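Side-chain contacts in cytosolic IMP-GMP specific 5'-nucleotidase (Legionella pneumophila subsp. pneumophila, PDB 4OHF), which probably removes the 5'-phosphate from purine nucleoside monophosphates such as IMP and GMP by hydrolysis, using a magnesium ion held in a HAD-type fold: residues His53-Ile58 / Val140-Thr145; Asp42-Arg47 / Cys133-Gln138; Asn254-Ser259 / Met267-Gly272. All coordinates share one frame; numbering follows the deposited sequence.

Contact 1 (His53-Ile58 / Val140-Thr145); sequences HYPEEI and VDLKDT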
loop_
_atom_site.group_PDB
_atom_site.type_symbol
_atom_site.label_atom_id
_atom_site.label_comp_id
_atom_site.label_asym_id
_atom_site.label_seq_id
_atom_site.Cartn_x
_atom_site.Cartn_y
_atom_site.Cartn_z
ATOM N N HIS B 53 -22.903 -19.955 17.068
ATOM C CA HIS B 53 -23.750 -21.051 16.617
ATOM C C HIS B 53 -23.038 -22.024 15.674
ATOM O O HIS B 53 -23.415 -22.166 14.509
ATOM C CB HIS B 53 -24.994 -20.466 15.931
ATOM C CG HIS B 53 -25.642 -19.353 16.705
ATOM N ND1 HIS B 53 -26.243 -18.273 16.093
ATOM C CD2 HIS B 53 -25.759 -19.143 18.039
ATOM C CE1 HIS B 53 -26.697 -17.444 17.017
ATOM N NE2 HIS B 53 -26.417 -17.948 18.205
ATOM N N TYR B 54 -22.003 -22.684 16.185
ATOM C CA TYR B 54 -21.241 -23.666 15.412
ATOM C C TYR B 54 -21.759 -25.060 15.776
ATOM O O TYR B 54 -22.447 -25.228 16.786
ATOM C CB TYR B 54 -19.748 -23.571 15.757
ATOM C CG TYR B 54 -18.924 -22.688 14.839
ATOM C CD1 TYR B 54 -18.076 -23.247 13.881
ATOM C CD2 TYR B 54 -18.970 -21.294 14.943
ATOM C CE1 TYR B 54 -17.291 -22.444 13.051
ATOM C CE2 TYR B 54 -18.188 -20.482 14.114
ATOM C CZ TYR B 54 -17.353 -21.066 13.174
ATOM O OH TYR B 54 -16.581 -20.272 12.359
ATOM N N PRO B 55 -21.431 -26.079 14.962
ATOM C CA PRO B 55 -21.884 -27.447 15.239
ATOM C C PRO B 55 -21.719 -27.846 16.705
ATOM O O PRO B 55 -20.700 -27.550 17.327
ATOM C CB PRO B 55 -21.016 -28.288 14.309
ATOM C CG PRO B 55 -20.877 -27.399 13.117
ATOM C CD PRO B 55 -20.605 -26.040 13.740
ATOM N N GLU B 56 -22.731 -28.512 17.249
ATOM C CA GLU B 56 -22.707 -28.960 18.636
ATOM C C GLU B 56 -21.556 -29.937 18.835
ATOM O O GLU B 56 -21.172 -30.257 19.961
ATOM C CB GLU B 56 -24.033 -29.643 18.986
ATOM C CG GLU B 56 -25.197 -28.684 19.207
ATOM C CD GLU B 56 -25.329 -28.247 20.660
ATOM O OE1 GLU B 56 -26.090 -27.290 20.929
ATOM O OE2 GLU B 56 -24.682 -28.872 21.534
ATOM N N GLU B 57 -21.002 -30.398 17.723
ATOM C CA GLU B 57 -19.905 -31.352 17.754
ATOM C C GLU B 57 -18.590 -30.778 18.308
ATOM O O GLU B 57 -17.809 -31.500 18.930
ATOM C CB GLU B 57 -19.690 -31.908 16.341
ATOM C CG GLU B 57 -18.860 -33.178 16.279
ATOM C CD GLU B 57 -19.471 -34.316 17.087
ATOM O OE1 GLU B 57 -19.598 -34.168 18.321
ATOM O OE2 GLU B 57 -19.823 -35.358 16.492
ATOM N N ILE B 58 -18.351 -29.484 18.102
ATOM C CA ILE B 58 -17.114 -28.863 18.574
ATOM C C ILE B 58 -16.904 -28.962 20.083
ATOM O O ILE B 58 -15.767 -29.056 20.552
ATOM C CB ILE B 58 -17.029 -27.372 18.183
ATOM C CG1 ILE B 58 -18.033 -26.552 18.985
ATOM C CG2 ILE B 58 -17.298 -27.203 16.707
ATOM C CD1 ILE B 58 -17.872 -25.063 18.795
ATOM N N VAL B 140 -11.288 -26.975 10.928
ATOM C CA VAL B 140 -11.285 -27.260 9.499
ATOM C C VAL B 140 -11.506 -28.755 9.263
ATOM O O VAL B 140 -12.110 -29.148 8.264
ATOM C CB VAL B 140 -9.968 -26.809 8.809
ATOM C CG1 VAL B 140 -9.669 -25.347 9.135
ATOM C CG2 VAL B 140 -8.844 -27.689 9.220
ATOM N N ASP B 141 -11.028 -29.590 10.182
ATOM C CA ASP B 141 -11.226 -31.031 10.059
ATOM C C ASP B 141 -12.712 -31.366 10.029
ATOM O O ASP B 141 -13.140 -32.297 9.338
ATOM C CB ASP B 141 -10.603 -31.761 11.240
ATOM C CG ASP B 141 -9.143 -32.057 11.029
ATOM O OD1 ASP B 141 -8.557 -32.787 11.864
ATOM O OD2 ASP B 141 -8.585 -31.560 10.027
ATOM N N LEU B 142 -13.479 -30.602 10.804
ATOM C CA LEU B 142 -14.926 -30.766 10.929
ATOM C C LEU B 142 -15.625 -30.114 9.737
ATOM O O LEU B 142 -16.624 -30.630 9.231
ATOM C CB LEU B 142 -15.393 -30.122 12.245
ATOM C CG LEU B 142 -16.679 -30.581 12.939
ATOM C CD1 LEU B 142 -17.874 -30.041 12.203
ATOM C CD2 LEU B 142 -16.705 -32.105 13.023
ATOM N N LYS B 143 -15.092 -28.977 9.298
ATOM C CA LYS B 143 -15.635 -28.249 8.156
ATOM C C LYS B 143 -15.560 -29.105 6.894
ATOM O O LYS B 143 -16.374 -28.953 5.987
ATOM C CB LYS B 143 -14.857 -26.942 7.951
ATOM C CG LYS B 143 -14.928 -26.346 6.546
ATOM C CD LYS B 143 -16.293 -25.773 6.205
ATOM C CE LYS B 143 -16.278 -25.198 4.799
ATOM N NZ LYS B 143 -17.541 -24.507 4.453
ATOM N N ASP B 144 -14.581 -30.004 6.841
ATOM C CA ASP B 144 -14.410 -30.882 5.689
ATOM C C ASP B 144 -15.410 -32.033 5.690
ATOM O O ASP B 144 -15.690 -32.614 4.646
ATOM C CB ASP B 144 -12.988 -31.454 5.649
ATOM C CG ASP B 144 -11.958 -30.454 5.131
ATOM O OD1 ASP B 144 -12.335 -29.327 4.745
ATOM O OD2 ASP B 144 -10.759 -30.806 5.104
ATOM N N THR B 145 -15.943 -32.372 6.859
ATOM C CA THR B 145 -16.910 -33.458 6.955
ATOM C C THR B 145 -18.223 -33.074 6.269
ATOM O O THR B 145 -18.726 -33.805 5.417
ATOM C CB THR B 145 -17.191 -33.820 8.422
ATOM O OG1 THR B 145 -16.015 -34.395 8.998
ATOM C CG2 THR B 145 -18.345 -34.819 8.518
#
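At the surface of the helical part of this HAD-family nucleotidase, the loop that follows helix 33-51 leans on the C-terminal part of helix 129-143, where Leu-142 touches both Pro-55 and Glu-57. Its two methyl groups divide the work. CD1 meets the proline ring, 4.1 Å from Pro-55 CG, with CB of the same ring scarcely farther off; the ring and the leucine run antiparallel alongside one another. CD2 lies 4.0 Å from Glu-57 CG, and there the glutamate chain is roughly perpendicular to the leucine. Leu-142 can reach both because its CG stands opposite the backbone N (chi1 -155°), which sends the fork across to the loop. Glu-57 offers only its aliphatic part: the chain bends at chi2 (59°), and the carboxylate is turned off the leucine. A turn closed by the bond from Ile-58 N to Pro-55 O (3.1 Å) places Pro-55 and Glu-57 near the same leucine. Met-150 touches both Pro-55 and Leu-142, while Tyr-54 sends its hydroxyl to Asp-159 of helix 153-170. With 118 Å² buried and only carbon atoms meeting across it, the contact is consistent with van der Waals and hydrophobic packing, and nothing polar between the two segments fixes its direction.

Contact 2 (Asp42-Arg47 / Cys133-Gln138); sequences DLVKER and CILYGQ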
loop_
_atom_site.group_PDB
_atom_site.type_symbol
_atom_site.label_atom_id
_atom_site.label_comp_id
_atom_site.label_asym_id
_atom_site.label_seq_id
_atom_site.Cartn_x
_atom_site.Cartn_y
_atom_site.Cartn_z
ATOM N N ASP B 42 -10.561 -23.807 25.972
ATOM C CA ASP B 42 -11.943 -24.008 26.403
ATOM C C ASP B 42 -12.796 -22.750 26.233
ATOM O O ASP B 42 -13.772 -22.755 25.497
ATOM C CB ASP B 42 -12.009 -24.453 27.864
ATOM C CG ASP B 42 -11.364 -25.805 28.099
ATOM O OD1 ASP B 42 -11.285 -26.605 27.144
ATOM O OD2 ASP B 42 -10.946 -26.077 29.246
ATOM N N LEU B 43 -12.432 -21.668 26.911
ATOM C CA LEU B 43 -13.206 -20.437 26.801
ATOM C C LEU B 43 -13.506 -20.058 25.348
ATOM O O LEU B 43 -14.629 -19.673 25.034
ATOM C CB LEU B 43 -12.474 -19.279 27.491
ATOM C CG LEU B 43 -12.196 -19.428 28.983
ATOM C CD1 LEU B 43 -11.388 -18.250 29.480
ATOM C CD2 LEU B 43 -13.509 -19.539 29.733
ATOM N N VAL B 44 -12.508 -20.163 24.468
ATOM C CA VAL B 44 -12.668 -19.807 23.053
ATOM C C VAL B 44 -13.553 -20.785 22.302
ATOM O O VAL B 44 -14.360 -20.384 21.467
ATOM C CB VAL B 44 -11.302 -19.743 22.319
ATOM C CG1 VAL B 44 -11.510 -19.564 20.823
ATOM C CG2 VAL B 44 -10.483 -18.592 22.851
ATOM N N LYS B 45 -13.389 -22.069 22.592
ATOM C CA LYS B 45 -14.189 -23.095 21.940
ATOM C C LYS B 45 -15.643 -22.933 22.370
ATOM O O LYS B 45 -16.569 -23.132 21.583
ATOM C CB LYS B 45 -13.675 -24.484 22.319
ATOM C CG LYS B 45 -14.305 -25.616 21.530
ATOM C CD LYS B 45 -13.686 -26.945 21.897
ATOM C CE LYS B 45 -13.806 -27.203 23.389
ATOM N NZ LYS B 45 -13.269 -28.536 23.771
ATOM N N GLU B 46 -15.828 -22.557 23.626
ATOM C CA GLU B 46 -17.153 -22.351 24.184
ATOM C C GLU B 46 -17.836 -21.175 23.503
ATOM O O GLU B 46 -18.933 -21.311 22.970
ATOM C CB GLU B 46 -17.030 -22.085 25.679
ATOM C CG GLU B 46 -18.308 -21.670 26.368
ATOM C CD GLU B 46 -18.027 -21.016 27.705
ATOM O OE1 GLU B 46 -17.388 -21.669 28.561
ATOM O OE2 GLU B 46 -18.434 -19.848 27.891
ATOM N N ARG B 47 -17.174 -20.023 23.518
ATOM C CA ARG B 47 -17.711 -18.804 22.914
ATOM C C ARG B 47 -18.118 -18.993 21.454
ATOM O O ARG B 47 -18.924 -18.226 20.925
ATOM C CB ARG B 47 -16.690 -17.665 23.027
ATOM C CG ARG B 47 -17.155 -16.343 22.441
ATOM C CD ARG B 47 -18.432 -15.882 23.103
ATOM N NE ARG B 47 -18.238 -15.666 24.530
ATOM C CZ ARG B 47 -17.805 -14.526 25.060
ATOM N NH1 ARG B 47 -17.527 -13.491 24.273
ATOM N NH2 ARG B 47 -17.638 -14.428 26.377
ATOM N N CYS B 133 -3.982 -22.525 16.940
ATOM C CA CYS B 133 -3.620 -23.535 15.946
ATOM C C CYS B 133 -4.336 -24.856 16.149
ATOM O O CYS B 133 -4.899 -25.406 15.209
ATOM C CB CYS B 133 -2.112 -23.775 15.944
ATOM S SG CYS B 133 -1.158 -22.467 15.152
ATOM N N ILE B 134 -4.314 -25.370 17.371
ATOM C CA ILE B 134 -4.980 -26.632 17.654
ATOM C C ILE B 134 -6.469 -26.533 17.325
ATOM O O ILE B 134 -7.010 -27.364 16.586
ATOM C CB ILE B 134 -4.827 -27.026 19.122
ATOM C CG1 ILE B 134 -3.350 -27.281 19.436
ATOM C CG2 ILE B 134 -5.676 -28.253 19.407
ATOM C CD1 ILE B 134 -3.072 -27.539 20.897
ATOM N N LEU B 135 -7.129 -25.510 17.864
ATOM C CA LEU B 135 -8.545 -25.328 17.602
ATOM C C LEU B 135 -8.823 -25.186 16.104
ATOM O O LEU B 135 -9.638 -25.921 15.554
ATOM C CB LEU B 135 -9.072 -24.100 18.334
ATOM C CG LEU B 135 -10.577 -23.860 18.156
ATOM C CD1 LEU B 135 -11.310 -25.100 18.587
ATOM C CD2 LEU B 135 -11.046 -22.663 18.966
ATOM N N TYR B 136 -8.145 -24.248 15.442
ATOM C CA TYR B 136 -8.352 -24.030 14.017
ATOM C C TYR B 136 -8.166 -25.322 13.244
ATOM O O TYR B 136 -8.929 -25.631 12.333
ATOM C CB TYR B 136 -7.383 -22.988 13.480
ATOM C CG TYR B 136 -7.660 -22.603 12.044
ATOM C CD1 TYR B 136 -8.797 -21.874 11.706
ATOM C CD2 TYR B 136 -6.784 -22.962 11.026
ATOM C CE1 TYR B 136 -9.055 -21.507 10.387
ATOM C CE2 TYR B 136 -7.030 -22.605 9.700
ATOM C CZ TYR B 136 -8.167 -21.878 9.387
ATOM O OH TYR B 136 -8.415 -21.540 8.078
ATOM N N GLY B 137 -7.147 -26.081 13.611
ATOM C CA GLY B 137 -6.911 -27.332 12.925
ATOM C C GLY B 137 -8.123 -28.235 12.999
ATOM O O GLY B 137 -8.596 -28.735 11.982
ATOM N N GLN B 138 -8.634 -28.446 14.209
ATOM C CA GLN B 138 -9.798 -29.302 14.410
ATOM C C GLN B 138 -11.032 -28.753 13.711
ATOM O O GLN B 138 -11.807 -29.509 13.134
ATOM C CB GLN B 138 -10.062 -29.461 15.902
ATOM C CG GLN B 138 -8.929 -30.168 16.627
ATOM C CD GLN B 138 -9.013 -30.000 18.131
ATOM O OE1 GLN B 138 -9.301 -28.903 18.622
ATOM N NE2 GLN B 138 -8.748 -31.075 18.872
#
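Apolar contact comes first: Val-44 and Leu-135 meet methyl to methyl, with Val-44 CG1 3.6 Å from Leu-135 CD2. Both side chains point across the interface, and they approach each other at a slant. CG1 of Val-44 lies opposite its backbone N (chi1 172°), the rotation that puts this branch rather than CG2 against the leucine. The other leucine branch takes a different partner. CD1 of Leu-135 rests 4.2 Å from CG of Lys-45, touching the methylene part of a side chain that then runs away from helix 129-143. Leu-135 also touches Tyr-41 and Leu-48, so that with Val-44 and Lys-45 it meets four residues of helix 33-51 at the spacing i, i+3, i+4, i+7, in the manner of a knob set among four side chains. It supplies 60 Å² of the 108 Å² buried between the two segments.

The pairing joins helix 33-51 to helix 129-143 in the helical part of the molecule, away from the magnesium and GMP sites. The nearest CA atoms across the contact, those of Lys-45 and Leu-135, are 7.5 Å apart.

Polar interactions lie around this apolar strip rather than between the two segments. After extended chi1 and chi2, a bend at chi3 (57°) helps direct the end of Lys-45 away from Leu-135, and NZ gives a hydrogen bond to the carbonyl O of Phe-61. Gln-138, nearly one turn on from Leu-135, uses both ends of its amide: OE1 bonds to the hydroxyl of Tyr-41, joining the two helices, and NE2 to the carbonyl O of Lys-62.

Contact 3 (Asn254-Ser259 / Met267-Gly272); sequences NLRFLS and MTNVHG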
loop_
_atom_site.group_PDB
_atom_site.type_symbol
_atom_site.label_atom_id
_atom_site.label_comp_id
_atom_site.label_asym_id
_atom_site.label_seq_id
_atom_site.Cartn_x
_atom_site.Cartn_y
_atom_site.Cartn_z
ATOM N N ASN B 254 -0.135 7.506 19.996
ATOM C CA ASN B 254 -0.064 8.694 20.843
ATOM C C ASN B 254 -1.231 8.802 21.831
ATOM O O ASN B 254 -1.651 9.905 22.197
ATOM C CB ASN B 254 -0.026 9.939 19.971
ATOM C CG ASN B 254 -1.268 10.074 19.117
ATOM O OD1 ASN B 254 -1.433 11.055 18.393
ATOM N ND2 ASN B 254 -2.161 9.085 19.200
ATOM N N LEU B 255 -1.756 7.656 22.246
ATOM C CA LEU B 255 -2.852 7.611 23.195
ATOM C C LEU B 255 -2.390 8.274 24.503
ATOM O O LEU B 255 -1.223 8.183 24.875
ATOM C CB LEU B 255 -3.250 6.145 23.393
ATOM C CG LEU B 255 -3.481 5.480 22.023
ATOM C CD1 LEU B 255 -3.844 4.015 22.173
ATOM C CD2 LEU B 255 -4.594 6.234 21.274
ATOM N N ARG B 256 -3.293 8.953 25.198
ATOM C CA ARG B 256 -2.906 9.645 26.420
ATOM C C ARG B 256 -2.860 8.819 27.702
ATOM O O ARG B 256 -3.469 7.754 27.812
ATOM C CB ARG B 256 -3.801 10.880 26.644
ATOM C CG ARG B 256 -5.318 10.606 26.755
ATOM C CD ARG B 256 -6.059 11.738 27.518
ATOM N NE ARG B 256 -5.734 13.083 27.024
ATOM C CZ ARG B 256 -6.009 13.529 25.796
ATOM N NH1 ARG B 256 -5.668 14.766 25.447
ATOM N NH2 ARG B 256 -6.631 12.746 24.915
ATOM N N PHE B 257 -2.103 9.331 28.663
ATOM C CA PHE B 257 -1.959 8.715 29.968
ATOM C C PHE B 257 -3.134 9.146 30.839
ATOM O O PHE B 257 -3.742 10.197 30.622
ATOM C CB PHE B 257 -0.675 9.192 30.650
ATOM C CG PHE B 257 0.550 8.406 30.281
ATOM C CD1 PHE B 257 0.754 7.126 30.795
ATOM C CD2 PHE B 257 1.515 8.955 29.446
ATOM C CE1 PHE B 257 1.898 6.407 30.490
ATOM C CE2 PHE B 257 2.668 8.238 29.131
ATOM C CZ PHE B 257 2.858 6.960 29.658
ATOM N N LEU B 258 -3.450 8.320 31.825
ATOM C CA LEU B 258 -4.514 8.604 32.772
ATOM C C LEU B 258 -3.909 8.286 34.129
ATOM O O LEU B 258 -3.273 7.255 34.310
ATOM C CB LEU B 258 -5.738 7.722 32.499
ATOM C CG LEU B 258 -6.562 8.124 31.265
ATOM C CD1 LEU B 258 -7.684 7.135 31.018
ATOM C CD2 LEU B 258 -7.138 9.509 31.493
ATOM N N SER B 259 -4.069 9.187 35.082
ATOM C CA SER B 259 -3.502 8.954 36.399
ATOM C C SER B 259 -4.461 8.111 37.224
ATOM O O SER B 259 -5.649 8.421 37.307
ATOM C CB SER B 259 -3.236 10.285 37.089
ATOM O OG SER B 259 -2.600 10.069 38.329
ATOM N N MET B 267 -9.771 7.609 37.975
ATOM C CA MET B 267 -8.705 8.208 37.191
ATOM C C MET B 267 -8.950 9.671 36.832
ATOM O O MET B 267 -10.089 10.157 36.825
ATOM C CB MET B 267 -8.494 7.395 35.909
ATOM C CG MET B 267 -8.378 5.895 36.139
ATOM S SD MET B 267 -8.305 4.967 34.590
ATOM C CE MET B 267 -10.031 4.890 34.148
ATOM N N THR B 268 -7.862 10.373 36.544
ATOM C CA THR B 268 -7.937 11.768 36.148
ATOM C C THR B 268 -7.032 11.957 34.935
ATOM O O THR B 268 -6.028 11.262 34.798
ATOM C CB THR B 268 -7.440 12.702 37.258
ATOM O OG1 THR B 268 -6.013 12.746 37.233
ATOM C CG2 THR B 268 -7.887 12.197 38.609
ATOM N N ASN B 269 -7.394 12.879 34.049
ATOM C CA ASN B 269 -6.574 13.134 32.870
ATOM C C ASN B 269 -5.265 13.706 33.370
ATOM O O ASN B 269 -5.228 14.362 34.411
ATOM C CB ASN B 269 -7.241 14.139 31.926
ATOM C CG ASN B 269 -8.452 13.570 31.230
ATOM O OD1 ASN B 269 -8.413 12.461 30.714
ATOM N ND2 ASN B 269 -9.531 14.330 31.202
ATOM N N VAL B 270 -4.189 13.449 32.637
ATOM C CA VAL B 270 -2.877 13.942 33.029
ATOM C C VAL B 270 -2.582 15.270 32.359
ATOM O O VAL B 270 -2.926 15.485 31.201
ATOM C CB VAL B 270 -1.764 12.935 32.662
ATOM C CG1 VAL B 270 -0.401 13.560 32.872
ATOM C CG2 VAL B 270 -1.903 11.681 33.509
ATOM N N HIS B 271 -1.964 16.169 33.113
ATOM C CA HIS B 271 -1.590 17.493 32.627
ATOM C C HIS B 271 -0.167 17.696 33.136
ATOM O O HIS B 271 0.078 17.723 34.346
ATOM C CB HIS B 271 -2.524 18.570 33.204
ATOM C CG HIS B 271 -3.974 18.356 32.880
ATOM N ND1 HIS B 271 -4.453 18.334 31.585
ATOM C CD2 HIS B 271 -5.042 18.119 33.681
ATOM C CE1 HIS B 271 -5.753 18.089 31.602
ATOM N NE2 HIS B 271 -6.135 17.954 32.861
ATOM N N GLY B 272 0.778 17.815 32.215
ATOM C CA GLY B 272 2.154 17.975 32.632
ATOM C C GLY B 272 2.842 16.624 32.614
ATOM O O GLY B 272 2.266 15.644 32.141
#
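Ser-259 and Thr-268 face each other as the hydrogen-bonded antiparallel pair of a beta hairpin, strands 257-260 and 267-269, at the end of the large mixed sheet of the HAD-type fold as counted within this chain. Each residue gives one backbone bond to the other and receives one. Ser-259 N gives to Thr-268 O at 2.9 Å, with 160° at the hydrogen and the donor nearly in line with the C=O bond; Thr-268 N returns a bond to Ser-259 O at 3.0 Å, this one in the carbonyl plane. Ser-259 O also receives a CA-H contact from Met-267 CA, at 3.1 Å. On the other edge of strand 257-260, Leu-258 and Arg-256 pair through their backbones with Gln-280 and Gly-282. The outer strand finds partners across a subunit boundary: the backbone of Met-267 bonds to the second subunit, and Asn-269 OD1 accepts from Gln-280 NE2 of that subunit. Asn-269 runs alongside Leu-258, which brings OD1 next to Leu-258 CD2. Leu-258 itself packs on Leu-258 of the second subunit, and its CD1 lies 4.2 Å from Met-267 SD. Thr-268 OG1, placed between the backbone N and the carbonyl carbon (chi1 81°), gives a weak bond to Asn-269 O. Beyond the paired residues Val-270 points toward strand 257-260; its CG2 is 4.0 Å from Phe-257 CB and 3.7 Å from Ser-259 N.

How the contacts relate
Contacts 1 and 2 both fasten helix 129-143 to helix 33-51 or the loop that follows it, and they touch where Ile-58 O packs against Lys-45 CD, 3.3 Å away. Contact 2 is the buried part of this seam; contact 1, its centre about 11 Å from that of contact 2, is the surface end. Both use leucine methyls against carbon. Contact 3 is partly buried and stands apart, its centre about 46 Å from that of contact 1 and about 37 Å from that of contact 2. There, strand pairing replaces helix packing: backbone hydrogen bonds set the register, and a second subunit adjoins it, whereas no other chain touches the segments of contacts 1 and 2.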